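Local coordinates for carbohydrate-binding protein (Flavonifractor plautii, PDB 6N1B) that probably removes the acetyl group from the terminal N-acetylgalactosamine of the blood group A antigen, the first step in its conversion to H (O type), at residues 37-45 / 73-83. Sequence-based numbering, arbitrary orientation. Where two conformers were deposited one is given.
Sequences DFPAYYSDS and YTPNVMRISIY. With FUC (alpha-L-fucopyranose), chain B.
In a five-sheet fold of antiparallel blades, consistent with a five-bladed beta-propeller, the loop leading into strand 52-60 lies against the loop that leaves strand 67-75 for the sugar pocket; Y73, P75, V77 and Y83 meet F38 to Y42 and D44. At the strand end F38 and Y73 form an edge-to-face pair, centroids 5.0 Å apart, with F38 CD2 over the centre of the Y73 ring. Y73 OH donates a hydrogen bond to P39 O at 2.6 Å, in the carbonyl plane with a C=O...O angle of 148°, and P39 CG and CD rest beside the same hydroxyl. A40 CB packs on the P75 ring. Y42, CG wedged between backbone N and carbonyl carbon, drops its ring inward: its edge meets P75 CB, V77 CG1 comes within 3.5 Å of Y42 OH, and that hydroxyl is hydrogen-bonded to the backbone at A48 and Q51. Y42 and Y83 make an offset stack, planes at 19°, while Y42 CB sits 3.8 Å from the Y83 centroid in a CH-pi contact; I82 CG2 lies over the opposite face, toward the rim. Y41 OH lies at the edge of Y83 and touches Y83 CA at 3.4 Å; its hydrogen bonds go to Q110 and N85. D44 CG is anti to the backbone N (chi1 -176°), turning the carboxylate to the Y83 hydroxyl: Y83 OH donates to D44 OD2 at 2.6 Å on its anti side, tilted out of the carboxylate plane, and a water that also donates to S43 O adds a second bond to Y83 OH. D44 OD1 takes the amide of A46. The same loop that carries V77 and Y83 brings S81 to the glycan, its OG donating to fucose O5 at 2.7 Å, in a fold consistent with a five-bladed beta-propeller.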
ATOM      1  N   ASP A  37      -5.123 -15.490   0.375  1.00 11.04           N
ATOM      2  CA  ASP A  37      -6.552 -15.266   0.104  1.00 12.06           C
ATOM      3  C   ASP A  37      -7.070 -14.025   0.788  1.00 12.30           C
ATOM      4  O   ASP A  37      -7.171 -13.970   1.980  1.00 17.68           O
ATOM      5  CB  ASP A  37      -7.368 -16.489   0.482  1.00 14.83           C
ATOM      6  CG  ASP A  37      -7.095 -17.604  -0.422  1.00 18.43           C
ATOM      7  OD1 ASP A  37      -7.215 -17.522  -1.683  1.00 17.90           O
ATOM      8  OD2 ASP A  37      -6.690 -18.651   0.110  1.00 18.09           O
ATOM      9  N   PHE A  38      -7.431 -13.034   0.041  1.00 12.69           N
ATOM     10  CA  PHE A  38      -8.123 -11.859   0.510  1.00 11.94           C
ATOM     11  C   PHE A  38      -9.534 -11.841  -0.063  1.00 13.19           C
ATOM     12  O   PHE A  38      -9.666 -12.054  -1.280  1.00 16.23           O
ATOM     13  CB  PHE A  38      -7.421 -10.564   0.125  1.00 13.13           C
ATOM     14  CG  PHE A  38      -6.117 -10.258   0.837  1.00 11.18           C
ATOM     15  CD1 PHE A  38      -4.915 -10.955   0.682  1.00 13.04           C
ATOM     16  CD2 PHE A  38      -6.110  -9.228   1.775  1.00 12.03           C
ATOM     17  CE1 PHE A  38      -3.777 -10.631   1.403  1.00 13.70           C
ATOM     18  CE2 PHE A  38      -4.983  -8.931   2.477  1.00 12.88           C
ATOM     19  CZ  PHE A  38      -3.853  -9.628   2.298  1.00 12.54           C
ATOM     20  N   PRO A  39     -10.550 -11.590   0.725  1.00 13.39           N
ATOM     21  CA  PRO A  39     -11.915 -11.566   0.211  1.00 15.57           C
ATOM     22  C   PRO A  39     -12.195 -10.266  -0.503  1.00 15.34           C
ATOM     23  O   PRO A  39     -11.774  -9.189  -0.066  1.00 19.79           O
ATOM     24  CB  PRO A  39     -12.728 -11.780   1.455  1.00 15.11           C
ATOM     25  CG  PRO A  39     -11.932 -11.118   2.514  1.00 15.25           C
ATOM     26  CD  PRO A  39     -10.501 -11.337   2.173  1.00 15.06           C
ATOM     27  N   ALA A  40     -12.852 -10.303  -1.621  1.00 12.59           N
ATOM     28  CA  ALA A  40     -13.350  -9.132  -2.258  1.00 11.14           C
ATOM     29  C   ALA A  40     -14.873  -9.186  -2.332  1.00 10.62           C
ATOM     30  O   ALA A  40     -15.479 -10.217  -2.654  1.00 12.86           O
ATOM     31  CB  ALA A  40     -12.835  -8.959  -3.685  1.00 11.38           C
ATOM     32  N   TYR A  41     -15.502  -8.029  -2.086  1.00 10.58           N
ATOM     33  CA  TYR A  41     -16.995  -7.984  -1.925  1.00 12.05           C
ATOM     34  C   TYR A  41     -17.728  -8.175  -3.231  1.00 10.47           C
ATOM     35  O   TYR A  41     -18.906  -8.488  -3.219  1.00 14.06           O
ATOM     36  CB  TYR A  41     -17.457  -6.689  -1.214  1.00 13.34           C
ATOM     37  CG  TYR A  41     -17.431  -5.488  -2.176  1.00 11.49           C
ATOM     38  CD1 TYR A  41     -16.272  -4.782  -2.488  1.00 12.21           C
ATOM     39  CD2 TYR A  41     -18.595  -5.049  -2.815  1.00 13.20           C
ATOM     40  CE1 TYR A  41     -16.300  -3.759  -3.393  1.00 12.05           C
ATOM     41  CE2 TYR A  41     -18.600  -4.001  -3.711  1.00 12.60           C
ATOM     42  CZ  TYR A  41     -17.410  -3.368  -3.961  1.00 12.28           C
ATOM     43  OH  TYR A  41     -17.412  -2.307  -4.868  1.00 12.79           O
ATOM     44  N   TYR A  42     -17.108  -7.839  -4.362  1.00 11.15           N
ATOM     45  CA  TYR A  42     -17.803  -7.721  -5.614  1.00 10.47           C
ATOM     46  C   TYR A  42     -18.263  -9.053  -6.176  1.00 11.24           C
ATOM     47  O   TYR A  42     -17.646 -10.115  -5.918  1.00 11.35           O
ATOM     48  CB  TYR A  42     -16.989  -6.947  -6.678  1.00 11.26           C
ATOM     49  CG  TYR A  42     -15.767  -7.668  -7.166  1.00 11.10           C
ATOM     50  CD1 TYR A  42     -15.899  -8.643  -8.175  1.00 10.87           C
ATOM     51  CD2 TYR A  42     -14.490  -7.425  -6.704  1.00 10.11           C
ATOM     52  CE1 TYR A  42     -14.853  -9.405  -8.529  1.00 10.11           C
ATOM     53  CE2 TYR A  42     -13.433  -8.160  -7.077  1.00 10.21           C
ATOM     54  CZ  TYR A  42     -13.566  -9.147  -8.022  1.00  9.25           C
ATOM     55  OH  TYR A  42     -12.459  -9.935  -8.392  1.00 10.43           O
ATOM     56  N   SER A  43     -19.318  -9.002  -7.002  1.00 12.83           N
ATOM     57  CA  SER A  43     -19.712 -10.138  -7.799  1.00 13.52           C
ATOM     58  C   SER A  43     -20.050  -9.639  -9.184  1.00 14.41           C
ATOM     59  O   SER A  43     -20.964  -8.901  -9.366  1.00 16.99           O
ATOM     60  CB  SER A  43     -20.968 -10.787  -7.092  1.00 19.61           C
ATOM     61  OG  SER A  43     -21.387 -11.941  -7.850  1.00 24.61           O
ATOM     62  N   ASP A  44     -19.303 -10.080 -10.183  1.00 13.17           N
ATOM     63  CA  ASP A  44     -19.368  -9.537 -11.521  1.00 14.79           C
ATOM     64  C   ASP A  44     -19.050 -10.768 -12.446  1.00 15.40           C
ATOM     65  O   ASP A  44     -17.988 -11.291 -12.405  1.00 13.24           O
ATOM     66  CB  ASP A  44     -18.327  -8.417 -11.732  1.00 14.68           C
ATOM     67  CG  ASP A  44     -18.436  -7.781 -13.079  1.00 14.79           C
ATOM     68  OD1 ASP A  44     -18.699  -8.476 -14.112  1.00 15.59           O
ATOM     69  OD2 ASP A  44     -18.270  -6.542 -13.209  1.00 15.52           O
ATOM     70  N   SER A  45     -20.049 -11.179 -13.201  1.00 14.11           N
ATOM     71  CA  SER A  45     -19.945 -12.350 -14.026  1.00 12.94           C
ATOM     72  C   SER A  45     -18.825 -12.402 -15.007  1.00 11.58           C
ATOM     73  O   SER A  45     -18.334 -13.485 -15.409  1.00 12.98           O
ATOM     74  CB  SER A  45     -21.231 -12.637 -14.713  1.00 16.76           C
ATOM     75  OG  SER A  45     -21.577 -11.673 -15.717  1.00 18.29           O
ATOM     76  N   TYR A  73      -6.715  -3.006   1.996  1.00  8.02           N
ATOM     77  CA  TYR A  73      -6.411  -3.375   0.641  1.00  8.11           C
ATOM     78  C   TYR A  73      -7.601  -2.945  -0.221  1.00  8.30           C
ATOM     79  O   TYR A  73      -8.640  -2.481   0.275  1.00  8.70           O
ATOM     80  CB  TYR A  73      -6.192  -4.914   0.513  1.00  8.96           C
ATOM     81  CG  TYR A  73      -7.393  -5.748   0.870  1.00  8.35           C
ATOM     82  CD1 TYR A  73      -7.793  -5.914   2.207  1.00  9.54           C
ATOM     83  CD2 TYR A  73      -8.187  -6.295  -0.076  1.00 10.34           C
ATOM     84  CE1 TYR A  73      -8.917  -6.591   2.526  1.00  8.95           C
ATOM     85  CE2 TYR A  73      -9.371  -7.001   0.256  1.00  9.18           C
ATOM     86  CZ  TYR A  73      -9.672  -7.144   1.559  1.00  9.08           C
ATOM     87  OH  TYR A  73     -10.811  -7.849   1.929  1.00 11.41           O
ATOM     88  N   THR A  74      -7.450  -3.095  -1.553  1.00  8.48           N
ATOM     89  CA  THR A  74      -8.608  -2.794  -2.464  1.00  8.47           C
ATOM     90  C   THR A  74      -8.770  -3.944  -3.436  1.00  7.61           C
ATOM     91  O   THR A  74      -7.817  -4.311  -4.133  1.00  9.09           O
ATOM     92  CB  THR A  74      -8.334  -1.546  -3.277  1.00  8.90           C
ATOM     93  OG1 THR A  74      -6.990  -1.594  -3.821  1.00  9.52           O
ATOM     94  CG2 THR A  74      -8.475  -0.298  -2.476  1.00 10.09           C
ATOM     95  N   PRO A  75      -9.978  -4.470  -3.560  1.00  8.82           N
ATOM     96  CA  PRO A  75     -10.264  -5.246  -4.715  1.00  9.23           C
ATOM     97  C   PRO A  75      -9.943  -4.522  -5.965  1.00  8.98           C
ATOM     98  O   PRO A  75      -9.932  -3.281  -6.022  1.00  9.58           O
ATOM     99  CB  PRO A  75     -11.836  -5.453  -4.638  1.00  9.23           C
ATOM    100  CG  PRO A  75     -12.107  -5.314  -3.144  1.00 10.28           C
ATOM    101  CD  PRO A  75     -11.180  -4.212  -2.745  1.00 10.04           C
ATOM    102  N   ASN A  76      -9.690  -5.226  -7.082  1.00  9.34           N
ATOM    103  CA  ASN A  76      -9.618  -4.583  -8.396  1.00  9.94           C
ATOM    104  C   ASN A  76      -9.770  -5.619  -9.482  1.00 10.20           C
ATOM    105  O   ASN A  76      -9.367  -6.766  -9.301  1.00 10.57           O
ATOM    106  CB  ASN A  76      -8.324  -3.786  -8.601  1.00 11.66           C
ATOM    107  CG  ASN A  76      -8.499  -2.636  -9.581  1.00 12.14           C
ATOM    108  OD1 ASN A  76      -9.609  -2.138  -9.773  1.00 12.61           O
ATOM    109  ND2 ASN A  76      -7.337  -2.234 -10.216  1.00 18.38           N
ATOM    110  N   VAL A  77     -10.322  -5.178 -10.627  1.00  9.27           N
ATOM    111  CA  VAL A  77     -10.387  -5.980 -11.862  1.00  9.76           C
ATOM    112  C   VAL A  77     -10.012  -5.081 -13.024  1.00  9.98           C
ATOM    113  O   VAL A  77     -10.128  -3.849 -12.910  1.00 10.87           O
ATOM    114  CB  VAL A  77     -11.836  -6.568 -12.050  1.00 10.01           C
ATOM    115  CG1 VAL A  77     -12.204  -7.470 -10.879  1.00 10.27           C
ATOM    116  CG2 VAL A  77     -12.853  -5.514 -12.289  1.00 10.20           C
ATOM    117  N   MET A  78      -9.662  -5.669 -14.141  1.00  9.66           N
ATOM    118  CA  MET A  78      -9.498  -4.915 -15.368  1.00  9.89           C
ATOM    119  C   MET A  78     -10.813  -4.360 -15.863  1.00 10.65           C
ATOM    120  O   MET A  78     -11.900  -4.884 -15.638  1.00 11.91           O
ATOM    121  CB  MET A  78      -8.904  -5.782 -16.457  1.00 11.25           C
ATOM    122  CG  MET A  78      -7.466  -6.306 -16.156  1.00 10.10           C
ATOM    123  SD  MET A  78      -6.240  -5.057 -15.795  1.00 12.35           S
ATOM    124  CE  MET A  78      -6.018  -4.344 -17.388  1.00 13.66           C
ATOM    125  N   ARG A  79     -10.667  -3.169 -16.521  1.00 10.90           N
ATOM    126  CA  ARG A  79     -11.714  -2.513 -17.266  1.00 11.86           C
ATOM    127  C   ARG A  79     -12.650  -1.606 -16.475  1.00 11.69           C
ATOM    128  O   ARG A  79     -13.330  -0.750 -17.038  1.00 15.52           O
ATOM    129  CB  ARG A  79     -12.512  -3.420 -18.140  1.00 12.42           C
ATOM    130  CG  ARG A  79     -11.715  -4.367 -19.076  1.00 12.33           C
ATOM    131  CD  ARG A  79     -12.581  -4.872 -20.168  1.00 12.91           C
ATOM    132  NE  ARG A  79     -11.874  -5.896 -20.925  1.00 13.07           N
ATOM    133  CZ  ARG A  79     -12.412  -6.502 -21.988  1.00 13.55           C
ATOM    134  NH1 ARG A  79     -13.637  -6.163 -22.408  1.00 13.70           N
ATOM    135  NH2 ARG A  79     -11.696  -7.470 -22.589  1.00 15.35           N
ATOM    136  N   ILE A  80     -12.784  -1.877 -15.196  1.00 10.97           N
ATOM    137  CA  ILE A  80     -13.690  -1.141 -14.310  1.00 11.84           C
ATOM    138  C   ILE A  80     -13.083  -0.984 -12.963  1.00 11.96           C
ATOM    139  O   ILE A  80     -12.622  -1.965 -12.404  1.00 12.92           O
ATOM    140  CB  ILE A  80     -15.103  -1.738 -14.296  1.00 13.93           C
ATOM    141  CG1 ILE A  80     -16.115  -0.907 -13.512  1.00 16.76           C
ATOM    142  CG2 ILE A  80     -15.106  -3.184 -13.840  1.00 14.13           C
ATOM    143  CD1 ILE A  80     -17.566  -1.227 -13.830  1.00 18.09           C
ATOM    144  N   SER A  81     -13.019   0.299 -12.508  1.00 11.64           N
ATOM    145  CA  SER A  81     -12.375   0.611 -11.232  0.50 12.02           C
ATOM    146  C   SER A  81     -13.338   0.794 -10.072  1.00 11.42           C
ATOM    147  O   SER A  81     -12.951   1.149  -8.959  1.00 11.36           O
ATOM    148  CB  SER A  81     -11.466   1.845 -11.414  0.50 13.96           C
ATOM    149  OG  SER A  81     -10.403   1.504 -12.298  0.50 13.31           O
ATOM    150  N   ILE A  82     -14.632   0.532 -10.315  1.00 10.59           N
ATOM    151  CA  ILE A  82     -15.647   0.813  -9.372  1.00 11.20           C
ATOM    152  C   ILE A  82     -15.661   0.005  -8.116  1.00 10.29           C
ATOM    153  O   ILE A  82     -16.257   0.355  -7.118  1.00 11.29           O
ATOM    154  CB  ILE A  82     -17.080   0.862 -10.031  1.00 12.21           C
ATOM    155  CG1 ILE A  82     -17.971   1.988  -9.414  1.00 16.67           C
ATOM    156  CG2 ILE A  82     -17.627  -0.551 -10.063  1.00 14.17           C
ATOM    157  CD1 ILE A  82     -19.308   2.235 -10.036  1.00 20.29           C
ATOM    158  N   TYR A  83     -14.958  -1.163  -8.176  1.00  9.67           N
ATOM    159  CA  TYR A  83     -14.854  -2.109  -7.040  1.00 10.61           C
ATOM    160  C   TYR A  83     -13.664  -1.844  -6.170  1.00 10.21           C
ATOM    161  O   TYR A  83     -13.516  -2.545  -5.133  1.00 10.53           O
ATOM    162  CB  TYR A  83     -14.781  -3.555  -7.531  1.00 10.21           C
ATOM    163  CG  TYR A  83     -15.916  -3.954  -8.478  1.00 11.80           C
ATOM    164  CD1 TYR A  83     -17.203  -3.675  -8.285  1.00 13.59           C
ATOM    165  CD2 TYR A  83     -15.627  -4.640  -9.630  1.00 13.03           C
ATOM    166  CE1 TYR A  83     -18.245  -4.045  -9.154  1.00 14.33           C
ATOM    167  CE2 TYR A  83     -16.598  -5.003 -10.520  1.00 12.39           C
ATOM    168  CZ  TYR A  83     -17.897  -4.668 -10.305  1.00 13.71           C
ATOM    169  OH  TYR A  83     -18.893  -5.008 -11.192  1.00 15.51           O
TER
HETATM  170  C1  FUC B   2      -8.183   3.665 -14.074  1.00 18.33           C
HETATM  171  C2  FUC B   2      -9.003   4.938 -13.809  1.00 18.62           C
HETATM  172  C3  FUC B   2      -9.867   5.272 -15.044  1.00 19.42           C
HETATM  173  C4  FUC B   2     -10.813   4.119 -15.318  1.00 20.78           C
HETATM  174  C5  FUC B   2      -9.990   2.867 -15.582  1.00 20.71           C
HETATM  175  C6  FUC B   2     -10.795   1.551 -15.799  1.00 20.47           C
HETATM  176  O2  FUC B   2      -8.091   6.057 -13.590  1.00 18.90           O
HETATM  177  O3  FUC B   2     -10.686   6.440 -14.766  1.00 21.89           O
HETATM  178  O4  FUC B   2     -11.669   3.941 -14.199  1.00 20.01           O
HETATM  179  O5  FUC B   2      -9.120   2.632 -14.432  1.00 20.42           O
HETATM  180  O   HOH W   1     -21.208  -5.710 -10.036  1.00 28.95           O